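Local coordinates for protein putative amidohydrolase/peptidase (Burkholderia cenocepacia, PDB 4WJB) that probably hydrolyses carbon-nitrogen bonds as a zinc-dependent amidohydrolase of the peptidase M20 family, at residues G392-N396 with E397-I401. Sequence-based numbering, arbitrary orientation.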
loop_
_atom_site.group_PDB
_atom_site.type_symbol
_atom_site.label_atom_id
_atom_site.label_comp_id
_atom_site.label_asym_id
_atom_site.label_seq_id
_atom_site.Cartn_x
_atom_site.Cartn_y
_atom_site.Cartn_z
ATOM N N GLY A 392 -20.499 -8.808 17.008
ATOM C CA GLY A 392 -19.402 -8.053 17.587
ATOM C C GLY A 392 -19.404 -6.590 17.188
ATOM O O GLY A 392 -18.473 -5.847 17.505
ATOM N N LEU A 393 -20.465 -6.178 16.502
ATOM C CA LEU A 393 -20.561 -4.835 15.952
ATOM C C LEU A 393 -20.677 -3.761 17.029
ATOM O O LEU A 393 -21.440 -3.888 17.995
ATOM C CB LEU A 393 -21.752 -4.745 14.996
ATOM C CG LEU A 393 -21.882 -3.461 14.178
ATOM C CD1 LEU A 393 -20.662 -3.281 13.289
ATOM C CD2 LEU A 393 -23.159 -3.479 13.353
ATOM N N SER A 394 -19.894 -2.702 16.858
ATOM C CA SER A 394 -20.000 -1.529 17.719
ATOM C C SER A 394 -19.507 -0.293 16.974
ATOM O O SER A 394 -18.810 -0.401 15.954
ATOM C CB SER A 394 -19.218 -1.726 19.026
ATOM O OG SER A 394 -19.459 -0.661 19.936
ATOM N N HIS A 395 -19.866 0.869 17.516
ATOM C CA HIS A 395 -19.640 2.178 16.896
ATOM C C HIS A 395 -20.136 2.111 15.479
ATOM O O HIS A 395 -19.464 2.525 14.539
ATOM C CB HIS A 395 -18.160 2.623 16.986
ATOM C CG HIS A 395 -17.666 2.710 18.394
ATOM N ND1 HIS A 395 -16.628 3.519 18.785
ATOM C CD2 HIS A 395 -18.067 2.041 19.498
ATOM C CE1 HIS A 395 -16.425 3.362 20.089
ATOM N NE2 HIS A 395 -17.284 2.467 20.533
ATOM N N ASN A 396 -21.333 1.543 15.392
ATOM C CA ASN A 396 -22.128 1.414 14.197
ATOM C C ASN A 396 -23.575 1.458 14.668
ATOM O O ASN A 396 -23.884 0.975 15.759
ATOM C CB ASN A 396 -21.825 0.113 13.458
ATOM C CG ASN A 396 -22.628 -0.027 12.201
ATOM O OD1 ASN A 396 -23.817 -0.335 12.242
ATOM N ND2 ASN A 396 -21.982 0.191 11.066
ATOM N N GLU A 397 -24.451 2.053 13.869
ATOM C CA GLU A 397 -25.837 2.257 14.260
ATOM C C GLU A 397 -26.623 0.951 14.418
ATOM O O GLU A 397 -27.669 0.932 15.068
ATOM C CB GLU A 397 -26.510 3.175 13.239
ATOM C CG GLU A 397 -26.002 4.614 13.305
ATOM C CD GLU A 397 -25.961 5.295 11.951
ATOM O OE1 GLU A 397 -26.883 6.079 11.645
ATOM O OE2 GLU A 397 -25.000 5.047 11.193
ATOM N N ALA A 398 -26.113 -0.133 13.835
ATOM C CA ALA A 398 -26.778 -1.438 13.893
ATOM C C ALA A 398 -26.307 -2.279 15.084
ATOM O O ALA A 398 -26.696 -3.439 15.228
ATOM C CB ALA A 398 -26.556 -2.201 12.591
ATOM N N GLU A 399 -25.460 -1.687 15.921
ATOM C CA GLU A 399 -24.983 -2.319 17.149
ATOM C C GLU A 399 -26.145 -2.754 18.039
ATOM O O GLU A 399 -27.065 -1.974 18.286
ATOM C CB GLU A 399 -24.071 -1.352 17.897
ATOM C CG GLU A 399 -23.879 -1.644 19.362
ATOM C CD GLU A 399 -23.303 -0.451 20.099
ATOM O OE1 GLU A 399 -22.168 -0.034 19.769
ATOM O OE2 GLU A 399 -23.997 0.080 20.991
ATOM N N ALA A 400 -26.110 -3.995 18.518
ATOM C CA ALA A 400 -27.258 -4.538 19.236
ATOM C C ALA A 400 -26.905 -5.586 20.288
ATOM O O ALA A 400 -25.966 -6.369 20.124
ATOM C CB ALA A 400 -28.250 -5.129 18.238
ATOM N N ILE A 401 -27.677 -5.581 21.372
ATOM C CA ILE A 401 -27.699 -6.679 22.330
ATOM C C ILE A 401 -29.139 -7.160 22.494
ATOM O O ILE A 401 -30.084 -6.459 22.128
ATOM C CB ILE A 401 -27.127 -6.267 23.700
ATOM C CG1 ILE A 401 -28.033 -5.221 24.369
ATOM C CG2 ILE A 401 -25.687 -5.769 23.554
ATOM C CD1 ILE A 401 -27.511 -4.711 25.684
HETATM O O HOH W 1 -23.855 -5.455 17.835
HETATM O O HOH W 2 -21.768 2.784 19.251
#
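Glu-399 reaches back over the turn to Ser-394, and its side chain ties the two sides of this loop together. Glu-399 CB lies 3.2 Å from Asn-396 O. Glu-399 CG follows, 3.6 Å from Leu-393 O. CG is anti to the backbone N (chi1 160°) and the chain stays extended beyond it, which carries the carboxylate across to the serine. Glu-399 CD comes to 3.9 Å from Ser-394 OG. Glu-399 OE1 accepts a hydrogen bond from Ser-394 OG at 2.8 Å, met from above the carboxylate plane. A weak bond from His-395 N and one from a water, itself weakly bonded to His-395 N, also reach OE1. OE2 turns to the backbone N-H groups of Tyr-106 and Asp-107, so both oxygens of this buried carboxylate have partners.

The bend is a type I turn from Asn-396 to Glu-399, closed by Glu-399 N to Asn-396 O at 3.1 Å. Asn-396 OD1 accepts from Ala-398 N at 2.8 Å in a nearly straight bond (164°), the bond of an Asx turn. Beside it, Leu-393 CD2 rests 3.7 Å from Ala-398 CB.

His-395 is a predicted ligand of a second zinc; its side chain lies about 5 Å from the zinc present here, which Asp-107 binds. Glu-399 probably helps position the backbone of Asp-107 and, more weakly, that of His-395. The loop joins strand 382-387 to helix 403-421, with Ser-394 and Glu-399 against Ile-204 of strand 198-204.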